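Local atomic coordinates of toll-like receptor 13 (Mus musculus, PDB entry 4Z0C), a protein that recognises and binds bacterial 23S rRNA as an innate immune receptor and signals through MYD88 and TRAF6 to activate NF-kappa-B. Residues 443-448 and 467-472; 473-478 and 497-502; 490-495 and 519-524. All coordinates share one frame; numbering follows the deposited sequence.

All three contacts join successive turns of the leucine-rich-repeat solenoid that forms the ectodomain of the receptor. Interaction 2 pairs two strands of the inner face and reaches the bound RNA directly, through Asp478. Interactions 1 and 3 lie farther from the RNA-binding face, in the loops that follow the strands, with their nearest atoms about 14 Å and about 15 Å from the nucleic acid. Centre to centre, interaction 2 is about 13 Å from interaction 1 and about 11 Å from interaction 3. Leucines tie the layers together: Leu477 CD1 packs on Phe468 CE1 at 3.9 Å, and Leu501 CD2 packs on Leu524 CD1 at 3.7 Å. Interactions 1 and 3 meet where Leu495 touches Phe468 and Leu471.

Interaction 1: 443-448 and 467-472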
loop_
_atom_site.group_PDB
_atom_site.type_symbol
_atom_site.label_atom_id
_atom_site.label_comp_id
_atom_site.label_asym_id
_atom_site.label_seq_id
_atom_site.Cartn_x
_atom_site.Cartn_y
_atom_site.Cartn_z
ATOM N N THR A 443 22.727 -8.846 -11.373
ATOM C CA THR A 443 22.083 -9.965 -10.674
ATOM C C THR A 443 21.526 -11.008 -11.645
ATOM O O THR A 443 21.575 -12.194 -11.355
ATOM C CB THR A 443 20.976 -9.505 -9.695
ATOM O OG1 THR A 443 21.567 -8.800 -8.600
ATOM C CG2 THR A 443 20.200 -10.704 -9.138
ATOM N N PHE A 444 21.030 -10.556 -12.802
ATOM C CA PHE A 444 20.411 -11.450 -13.789
ATOM C C PHE A 444 21.242 -11.568 -15.069
ATOM O O PHE A 444 20.738 -12.027 -16.082
ATOM C CB PHE A 444 18.986 -10.985 -14.144
ATOM C CG PHE A 444 18.170 -10.578 -12.957
ATOM C CD1 PHE A 444 17.591 -11.528 -12.137
ATOM C CD2 PHE A 444 17.996 -9.236 -12.650
ATOM C CE1 PHE A 444 16.849 -11.157 -11.026
ATOM C CE2 PHE A 444 17.245 -8.852 -11.548
ATOM C CZ PHE A 444 16.670 -9.824 -10.732
ATOM N N ARG A 445 22.497 -11.126 -15.027
ATOM C CA ARG A 445 23.393 -11.198 -16.190
ATOM C C ARG A 445 23.425 -12.538 -16.938
ATOM O O ARG A 445 23.412 -12.538 -18.170
ATOM C CB ARG A 445 24.829 -10.798 -15.815
ATOM C CG ARG A 445 25.249 -9.431 -16.294
ATOM C CD ARG A 445 26.501 -9.510 -17.166
ATOM N NE ARG A 445 26.203 -9.930 -18.536
ATOM C CZ ARG A 445 25.941 -9.097 -19.544
ATOM N NH1 ARG A 445 25.941 -7.785 -19.343
ATOM N NH2 ARG A 445 25.677 -9.578 -20.758
ATOM N N PRO A 446 23.489 -13.677 -16.209
ATOM C CA PRO A 446 23.542 -14.964 -16.912
ATOM C C PRO A 446 22.267 -15.355 -17.641
ATOM O O PRO A 446 22.340 -16.192 -18.528
ATOM C CB PRO A 446 23.798 -15.972 -15.784
ATOM C CG PRO A 446 24.371 -15.170 -14.672
ATOM C CD PRO A 446 23.708 -13.845 -14.762
ATOM N N LEU A 447 21.126 -14.783 -17.268
ATOM C CA LEU A 447 19.837 -15.228 -17.790
ATOM C C LEU A 447 19.523 -14.696 -19.187
ATOM O O LEU A 447 18.529 -13.982 -19.392
ATOM C CB LEU A 447 18.735 -14.870 -16.797
ATOM C CG LEU A 447 19.057 -15.370 -15.385
ATOM C CD1 LEU A 447 17.934 -15.058 -14.404
ATOM C CD2 LEU A 447 19.343 -16.868 -15.418
ATOM N N LYS A 448 20.357 -15.095 -20.146
ATOM C CA LYS A 448 20.325 -14.586 -21.522
ATOM C C LYS A 448 19.012 -14.819 -22.244
ATOM O O LYS A 448 18.686 -14.101 -23.185
ATOM C CB LYS A 448 21.446 -15.224 -22.358
ATOM C CG LYS A 448 22.828 -14.569 -22.251
ATOM C CD LYS A 448 22.868 -13.458 -21.215
ATOM C CE LYS A 448 24.160 -12.665 -21.291
ATOM N NZ LYS A 448 25.353 -13.531 -21.367
ATOM N N SER A 467 21.103 -3.097 -13.082
ATOM C CA SER A 467 20.443 -4.193 -12.371
ATOM C C SER A 467 19.948 -5.249 -13.352
ATOM O O SER A 467 19.965 -6.437 -13.056
ATOM C CB SER A 467 19.246 -3.672 -11.579
ATOM O OG SER A 467 19.640 -3.161 -10.326
ATOM N N PHE A 468 19.523 -4.793 -14.526
ATOM C CA PHE A 468 18.901 -5.637 -15.528
ATOM C C PHE A 468 19.762 -5.851 -16.773
ATOM O O PHE A 468 19.235 -6.177 -17.838
ATOM C CB PHE A 468 17.548 -5.048 -15.949
ATOM C CG PHE A 468 16.608 -4.798 -14.806
ATOM C CD1 PHE A 468 15.996 -5.851 -14.152
ATOM C CD2 PHE A 468 16.345 -3.504 -14.382
ATOM C CE1 PHE A 468 15.127 -5.628 -13.113
ATOM C CE2 PHE A 468 15.485 -3.264 -13.329
ATOM C CZ PHE A 468 14.871 -4.324 -12.693
ATOM N N SER A 469 21.073 -5.664 -16.663
ATOM C CA SER A 469 21.943 -5.983 -17.800
ATOM C C SER A 469 21.919 -7.499 -18.131
ATOM O O SER A 469 21.687 -8.350 -17.261
ATOM C CB SER A 469 23.375 -5.499 -17.557
ATOM O OG SER A 469 24.047 -6.330 -16.638
ATOM N N GLY A 470 22.118 -7.825 -19.402
ATOM C CA GLY A 470 22.100 -9.206 -19.835
ATOM C C GLY A 470 20.713 -9.737 -20.171
ATOM O O GLY A 470 20.575 -10.818 -20.741
ATOM N N LEU A 471 19.679 -8.986 -19.814
ATOM C CA LEU A 471 18.315 -9.430 -20.059
ATOM C C LEU A 471 17.840 -8.950 -21.428
ATOM O O LEU A 471 16.786 -8.336 -21.560
ATOM C CB LEU A 471 17.384 -8.948 -18.954
ATOM C CG LEU A 471 17.675 -9.587 -17.599
ATOM C CD1 LEU A 471 16.751 -9.065 -16.507
ATOM C CD2 LEU A 471 17.590 -11.114 -17.692
ATOM N N THR A 472 18.635 -9.268 -22.443
ATOM C CA THR A 472 18.415 -8.817 -23.810
ATOM C C THR A 472 17.080 -9.273 -24.403
ATOM O O THR A 472 16.447 -8.537 -25.164
ATOM C CB THR A 472 19.566 -9.299 -24.714
ATOM O OG1 THR A 472 20.804 -8.756 -24.236
ATOM C CG2 THR A 472 19.334 -8.902 -26.176
HETATM O O HOH W 1 21.532 -8.020 -14.422
#
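Ser467 meets Phe444 through its backbone: Ser467 O lies at the edge of the Phe444 ring, near its plane and 3.4 Å from CD2, where the slightly positive C-H rim suits an oxygen. A water donates to Ser467 O at 2.6 Å and to Ser469 O, and accepts from Phe444 N, bridging two turns that share no direct hydrogen bond. The Ser467 hydroxyl is bonded instead to Glu464 O. Phe468 lies alongside Phe444 and points the same way, its CE1 4.2 Å from Phe444 CE2. Lined up from repeat to repeat, here LRR 17 and LRR 18, such rings form the phenylalanine spine of a leucine-rich-repeat solenoid. Ser469 OG, set between backbone N and carbonyl carbon (chi1 75°), comes within 3.3 Å of Arg445 CG, while Ser469 O receives a CA-H...O contact from Arg445 CA. At Gly470 the positive phi of 86° that the type II turn needs favours glycine, and a side chain here would run into Arg445 O; the Arg445 guanidinium lays one face over Gly470 CA. Leu471 sends its methyls to different partners: CD1 packs on Phe444 CB at 3.8 Å, and CD2 lies 3.5 Å from Leu447 O.

Interaction 2: 473-478 and 497-502; sequences NLRSLD and KLLILK. With nucleotides of chain C.
The parallel strand ladder on the concave face of the leucine-rich-repeat solenoid passes here from LRR 19 to LRR 20, with Ser476, Leu477 and Asp478 in register with Ile500, Leu501 and Lys502. The two strand segments run 4.9 Å apart and almost exactly parallel. Leu477 N donates to Ile500 O, and Leu477 O accepts from Lys502 N. At the entry to the ladder Arg475 O is gripped twice, by Leu499 N at 2.8 Å and by Ile500 N at 3.0 Å, so one carbonyl oxygen serves two successive N-H groups where the strand begins. The Arg475 side chain folds back over Lys497: its guanidinium takes Lys497 CB over one face, and NH1 makes a weak hydrogen bond to Lys497 O.

Leucines suit the inward positions because they fill the solenoid interior. Leu477 and Leu501 lie side by side, CD2 of the first 3.7 Å from CD1 of the second, and Leu498 CD1 packs on Leu474 CD2 and Leu477 CB. The other face carries Ser476, Ile500, Asp478 and Lys502, and on it Asp478 meets the bound RNA. Its CG lies opposite the backbone N (chi1 -175°), carrying the carboxylate out toward the guanine, and OD1 is held by Met480 N. The extended Lys502 chain ends beside the base, NZ 3.5 Å from N2 of G3 of chain C; its charge, not in contact with Asp478, would probably favour a negative carboxylate. Asp478 OD2 accepts from two donors of that guanine, N2 at 3.1 Å and N1 at 2.8 Å, the latter bond fairly straight at 161°.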
loop_
_atom_site.group_PDB
_atom_site.type_symbol
_atom_site.label_atom_id
_atom_site.label_comp_id
_atom_site.label_asym_id
_atom_site.label_seq_id
_atom_site.Cartn_x
_atom_site.Cartn_y
_atom_site.Cartn_z
ATOM N N ASN A 473 16.644 -10.463 -24.008
ATOM C CA ASN A 473 15.393 -11.038 -24.487
ATOM C C ASN A 473 14.197 -10.868 -23.564
ATOM O O ASN A 473 13.171 -11.528 -23.754
ATOM C CB ASN A 473 15.567 -12.519 -24.837
ATOM C CG ASN A 473 16.437 -12.723 -26.057
ATOM O OD1 ASN A 473 16.101 -12.273 -27.156
ATOM N ND2 ASN A 473 17.559 -13.400 -25.874
ATOM N N LEU A 474 14.331 -10.042 -22.532
ATOM C CA LEU A 474 13.224 -9.896 -21.599
ATOM C C LEU A 474 12.048 -9.230 -22.303
ATOM O O LEU A 474 12.204 -8.195 -22.973
ATOM C CB LEU A 474 13.617 -9.129 -20.339
ATOM C CG LEU A 474 12.639 -9.413 -19.195
ATOM C CD1 LEU A 474 12.813 -10.844 -18.686
ATOM C CD2 LEU A 474 12.813 -8.412 -18.071
ATOM N N ARG A 475 10.875 -9.836 -22.150
ATOM C CA ARG A 475 9.679 -9.350 -22.811
ATOM C C ARG A 475 8.748 -8.719 -21.787
ATOM O O ARG A 475 8.014 -7.763 -22.085
ATOM C CB ARG A 475 8.985 -10.499 -23.548
ATOM C CG ARG A 475 9.842 -11.098 -24.654
ATOM C CD ARG A 475 10.115 -10.049 -25.734
ATOM N NE ARG A 475 10.871 -10.575 -26.870
ATOM C CZ ARG A 475 11.175 -9.868 -27.958
ATOM N NH1 ARG A 475 10.793 -8.600 -28.062
ATOM N NH2 ARG A 475 11.868 -10.428 -28.941
ATOM N N SER A 476 8.781 -9.248 -20.574
ATOM C CA SER A 476 7.870 -8.778 -19.552
ATOM C C SER A 476 8.592 -8.527 -18.202
ATOM O O SER A 476 9.386 -9.337 -17.738
ATOM C CB SER A 476 6.734 -9.785 -19.394
ATOM O OG SER A 476 5.779 -9.318 -18.460
ATOM N N LEU A 477 8.342 -7.376 -17.591
ATOM C CA LEU A 477 8.972 -7.064 -16.309
ATOM C C LEU A 477 7.926 -6.530 -15.345
ATOM O O LEU A 477 7.338 -5.468 -15.579
ATOM C CB LEU A 477 10.117 -6.058 -16.496
ATOM C CG LEU A 477 10.878 -5.506 -15.282
ATOM C CD1 LEU A 477 11.556 -6.574 -14.381
ATOM C CD2 LEU A 477 11.916 -4.497 -15.765
ATOM N N ASP A 478 7.699 -7.279 -14.271
ATOM C CA ASP A 478 6.706 -6.929 -13.267
ATOM C C ASP A 478 7.387 -6.383 -12.000
ATOM O O ASP A 478 8.067 -7.125 -11.279
ATOM C CB ASP A 478 5.871 -8.154 -12.913
ATOM C CG ASP A 478 4.727 -7.832 -11.954
ATOM O OD1 ASP A 478 4.725 -6.729 -11.373
ATOM O OD2 ASP A 478 3.830 -8.685 -11.764
ATOM N N LYS A 497 14.257 -4.876 -25.948
ATOM C CA LYS A 497 13.251 -5.756 -26.500
ATOM C C LYS A 497 12.056 -5.906 -25.566
ATOM O O LYS A 497 11.127 -6.669 -25.855
ATOM C CB LYS A 497 13.860 -7.121 -26.798
ATOM C CG LYS A 497 14.699 -7.182 -28.067
ATOM C CD LYS A 497 15.253 -8.597 -28.276
ATOM C CE LYS A 497 16.043 -8.719 -29.575
ATOM N NZ LYS A 497 17.397 -8.076 -29.482
ATOM N N LEU A 498 12.092 -5.207 -24.434
ATOM C CA LEU A 498 10.997 -5.267 -23.455
ATOM C C LEU A 498 9.651 -4.811 -24.036
ATOM O O LEU A 498 9.569 -3.754 -24.686
ATOM C CB LEU A 498 11.325 -4.428 -22.221
ATOM C CG LEU A 498 10.423 -4.728 -21.022
ATOM C CD1 LEU A 498 10.727 -6.110 -20.437
ATOM C CD2 LEU A 498 10.542 -3.665 -19.954
ATOM N N LEU A 499 8.603 -5.604 -23.808
ATOM C CA LEU A 499 7.266 -5.297 -24.341
ATOM C C LEU A 499 6.327 -4.737 -23.288
ATOM O O LEU A 499 5.484 -3.892 -23.578
ATOM C CB LEU A 499 6.620 -6.543 -24.941
ATOM C CG LEU A 499 7.308 -7.079 -26.194
ATOM C CD1 LEU A 499 6.565 -8.298 -26.757
ATOM C CD2 LEU A 499 7.439 -5.980 -27.230
ATOM N N ILE A 500 6.460 -5.246 -22.071
ATOM C CA ILE A 500 5.538 -4.936 -20.990
ATOM C C ILE A 500 6.333 -4.548 -19.764
ATOM O O ILE A 500 7.226 -5.282 -19.344
ATOM C CB ILE A 500 4.683 -6.161 -20.618
ATOM C CG1 ILE A 500 3.862 -6.635 -21.817
ATOM C CG2 ILE A 500 3.775 -5.839 -19.455
ATOM C CD1 ILE A 500 3.166 -7.990 -21.575
ATOM N N LEU A 501 6.029 -3.385 -19.206
ATOM C CA LEU A 501 6.658 -2.924 -17.976
ATOM C C LEU A 501 5.593 -2.472 -16.982
ATOM O O LEU A 501 4.818 -1.565 -17.256
ATOM C CB LEU A 501 7.655 -1.805 -18.262
ATOM C CG LEU A 501 8.290 -1.123 -17.046
ATOM C CD1 LEU A 501 9.133 -2.101 -16.236
ATOM C CD2 LEU A 501 9.139 0.089 -17.478
ATOM N N LYS A 502 5.566 -3.120 -15.823
ATOM C CA LYS A 502 4.535 -2.879 -14.822
ATOM C C LYS A 502 5.106 -2.245 -13.551
ATOM O O LYS A 502 5.840 -2.882 -12.810
ATOM C CB LYS A 502 3.863 -4.193 -14.479
ATOM C CG LYS A 502 3.253 -4.905 -15.700
ATOM C CD LYS A 502 2.569 -6.171 -15.285
ATOM C CE LYS A 502 1.887 -6.821 -16.469
ATOM N NZ LYS A 502 1.133 -8.043 -16.063
ATOM P P G C 3 -6.073 -5.938 -5.356
ATOM O OP1 G C 3 -5.330 -5.490 -4.171
ATOM O OP2 G C 3 -7.338 -5.240 -5.687
ATOM O "O5'" G C 3 -5.064 -5.848 -6.586
ATOM C "C5'" G C 3 -5.107 -4.676 -7.406
ATOM C "C4'" G C 3 -4.808 -4.944 -8.864
ATOM O "O4'" G C 3 -3.406 -5.268 -9.024
ATOM C "C3'" G C 3 -5.587 -6.090 -9.517
ATOM O "O3'" G C 3 -5.744 -5.809 -10.906
ATOM C "C2'" G C 3 -4.612 -7.251 -9.390
ATOM O "O2'" G C 3 -4.814 -8.253 -10.355
ATOM C "C1'" G C 3 -3.273 -6.543 -9.609
ATOM N N9 G C 3 -2.112 -7.172 -8.992
ATOM C C8 G C 3 -1.930 -7.463 -7.664
ATOM N N7 G C 3 -0.761 -7.985 -7.424
ATOM C C5 G C 3 -0.129 -8.027 -8.660
ATOM C C6 G C 3 1.162 -8.491 -9.030
ATOM O O6 G C 3 2.043 -8.997 -8.337
ATOM N N1 G C 3 1.395 -8.340 -10.384
ATOM C C2 G C 3 0.495 -7.819 -11.281
ATOM N N2 G C 3 0.920 -7.770 -12.549
ATOM N N3 G C 3 -0.712 -7.387 -10.957
ATOM C C4 G C 3 -0.953 -7.519 -9.640
HETATM O O HOH W 2 14.514 -7.003 -23.492
#

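Interaction 3: 490-495 and 519-524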
loop_
_atom_site.group_PDB
_atom_site.type_symbol
_atom_site.label_atom_id
_atom_site.label_comp_id
_atom_site.label_asym_id
_atom_site.label_seq_id
_atom_site.Cartn_x
_atom_site.Cartn_y
_atom_site.Cartn_z
ATOM N N HIS A 490 20.740 4.655 -16.111
ATOM C CA HIS A 490 20.950 3.402 -16.822
ATOM C C HIS A 490 20.207 2.262 -16.143
ATOM O O HIS A 490 20.686 1.124 -16.113
ATOM C CB HIS A 490 22.441 3.052 -16.879
ATOM C CG HIS A 490 23.256 3.997 -17.703
ATOM N ND1 HIS A 490 22.747 4.660 -18.799
ATOM C CD2 HIS A 490 24.553 4.376 -17.601
ATOM C CE1 HIS A 490 23.691 5.418 -19.329
ATOM N NE2 HIS A 490 24.796 5.264 -18.621
ATOM N N LEU A 491 19.046 2.573 -15.583
ATOM C CA LEU A 491 18.254 1.567 -14.896
ATOM C C LEU A 491 17.766 0.498 -15.877
ATOM O O LEU A 491 17.932 -0.696 -15.652
ATOM C CB LEU A 491 17.068 2.231 -14.194
ATOM C CG LEU A 491 16.058 1.291 -13.533
ATOM C CD1 LEU A 491 16.762 0.327 -12.598
ATOM C CD2 LEU A 491 14.976 2.090 -12.805
ATOM N N PHE A 492 17.162 0.956 -16.967
ATOM C CA PHE A 492 16.530 0.094 -17.958
ATOM C C PHE A 492 17.407 -0.126 -19.184
ATOM O O PHE A 492 16.897 -0.259 -20.295
ATOM C CB PHE A 492 15.181 0.676 -18.360
ATOM C CG PHE A 492 14.205 0.763 -17.222
ATOM C CD1 PHE A 492 13.908 -0.350 -16.454
ATOM C CD2 PHE A 492 13.609 1.970 -16.896
ATOM C CE1 PHE A 492 13.007 -0.268 -15.394
ATOM C CE2 PHE A 492 12.720 2.069 -15.822
ATOM C CZ PHE A 492 12.400 0.958 -15.088
ATOM N N SER A 493 18.717 -0.219 -18.967
ATOM C CA SER A 493 19.690 -0.273 -20.061
ATOM C C SER A 493 19.558 -1.443 -21.053
ATOM O O SER A 493 19.264 -1.229 -22.232
ATOM C CB SER A 493 21.106 -0.287 -19.472
ATOM O OG SER A 493 21.688 1.005 -19.511
ATOM N N GLY A 494 19.776 -2.668 -20.593
ATOM C CA GLY A 494 19.733 -3.825 -21.478
ATOM C C GLY A 494 18.371 -4.281 -21.990
ATOM O O GLY A 494 18.246 -5.392 -22.524
ATOM N N LEU A 495 17.353 -3.438 -21.847
ATOM C CA LEU A 495 15.997 -3.897 -22.099
ATOM C C LEU A 495 15.364 -3.417 -23.405
ATOM O O LEU A 495 14.202 -3.034 -23.425
ATOM C CB LEU A 495 15.119 -3.498 -20.909
ATOM C CG LEU A 495 15.599 -4.056 -19.568
ATOM C CD1 LEU A 495 14.701 -3.633 -18.415
ATOM C CD2 LEU A 495 15.690 -5.559 -19.639
ATOM N N PRO A 519 15.209 10.901 -19.135
ATOM C CA PRO A 519 13.875 10.300 -19.198
ATOM C C PRO A 519 14.071 8.820 -18.967
ATOM O O PRO A 519 14.936 8.217 -19.605
ATOM C CB PRO A 519 13.446 10.540 -20.640
ATOM C CG PRO A 519 14.303 11.636 -21.131
ATOM C CD PRO A 519 15.609 11.497 -20.415
ATOM N N PRO A 520 13.301 8.248 -18.038
ATOM C CA PRO A 520 13.518 6.877 -17.559
ATOM C C PRO A 520 13.203 5.770 -18.569
ATOM O O PRO A 520 13.815 4.707 -18.513
ATOM C CB PRO A 520 12.579 6.786 -16.359
ATOM C CG PRO A 520 11.527 7.821 -16.612
ATOM C CD PRO A 520 12.193 8.929 -17.344
ATOM N N PHE A 521 12.307 6.034 -19.510
ATOM C CA PHE A 521 11.870 5.016 -20.465
ATOM C C PHE A 521 12.518 5.211 -21.831
ATOM O O PHE A 521 12.087 4.640 -22.831
ATOM C CB PHE A 521 10.349 5.046 -20.570
ATOM C CG PHE A 521 9.668 5.041 -19.236
ATOM C CD1 PHE A 521 9.903 4.010 -18.330
ATOM C CD2 PHE A 521 8.835 6.082 -18.861
ATOM C CE1 PHE A 521 9.283 4.000 -17.086
ATOM C CE2 PHE A 521 8.216 6.085 -17.616
ATOM C CZ PHE A 521 8.427 5.040 -16.735
ATOM N N ILE A 522 13.559 6.029 -21.866
ATOM C CA ILE A 522 14.163 6.432 -23.131
ATOM C C ILE A 522 14.760 5.270 -23.954
ATOM O O ILE A 522 14.771 5.321 -25.180
ATOM C CB ILE A 522 15.213 7.563 -22.904
ATOM C CG1 ILE A 522 15.564 8.250 -24.220
ATOM C CG2 ILE A 522 16.458 7.028 -22.224
ATOM C CD1 ILE A 522 14.375 8.824 -24.904
ATOM N N LYS A 523 15.203 4.208 -23.295
ATOM C CA LYS A 523 15.798 3.085 -24.025
ATOM C C LYS A 523 14.815 1.951 -24.359
ATOM O O LYS A 523 15.155 1.020 -25.088
ATOM C CB LYS A 523 17.023 2.531 -23.286
ATOM C CG LYS A 523 18.385 2.925 -23.884
ATOM C CD LYS A 523 18.477 4.408 -24.266
ATOM C CE LYS A 523 18.287 4.650 -25.769
ATOM N NZ LYS A 523 19.399 4.102 -26.595
ATOM N N LEU A 524 13.597 2.037 -23.837
ATOM C CA LEU A 524 12.622 0.982 -24.047
ATOM C C LEU A 524 11.907 1.137 -25.393
ATOM O O LEU A 524 10.722 1.467 -25.448
ATOM C CB LEU A 524 11.622 0.972 -22.901
ATOM C CG LEU A 524 12.257 0.788 -21.526
ATOM C CD1 LEU A 524 11.189 0.865 -20.443
ATOM C CD2 LEU A 524 13.048 -0.514 -21.434
#
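Phe492 presses its ring edge against Pro520 O, which lies in the ring plane 3.2 Å from CD2, so that the carbonyl oxygen faces the weakly positive C-H rim. Further along the same ring, Phe492 CE2 comes 4.1 Å from Phe521 CE1; the two phenylalanines lie side by side and point the same way, continuing the run of phenylalanines along the loops of the leucine-rich-repeat solenoid from LRR 19. Leu524 brings one methyl, CD2, to 3.9 Å from Phe492 CB and 3.7 Å from Leu495 CB, and also near Leu495 O. No hydrogen bond crosses between the segments, so apolar packing and the carbonyl-to-ring-edge contact make the interface. Lys523 adds its CB at 4.1 Å from Phe492 O and sends its polar end away, as befits an exposed site.

Behind this first shell, Leu491 CG sits over the centre of one face of the Phe492 ring, 3.8 Å above it, and covers that face. With CG anti to its carbonyl carbon (chi1 -62°), Phe492 is directed inward to this place. Phe521 has Pro520 CG over one face, and Leu524 N bonds to Phe521 O, closing the type I turn between them.

Beyond the two loops, Phe521 meets Phe546 edge-to-face, Pro520 rests on Phe487, and Phe492, Phe521 and Leu524 all pack on Leu501 of strand 500-502, which runs between the two segments in sequence.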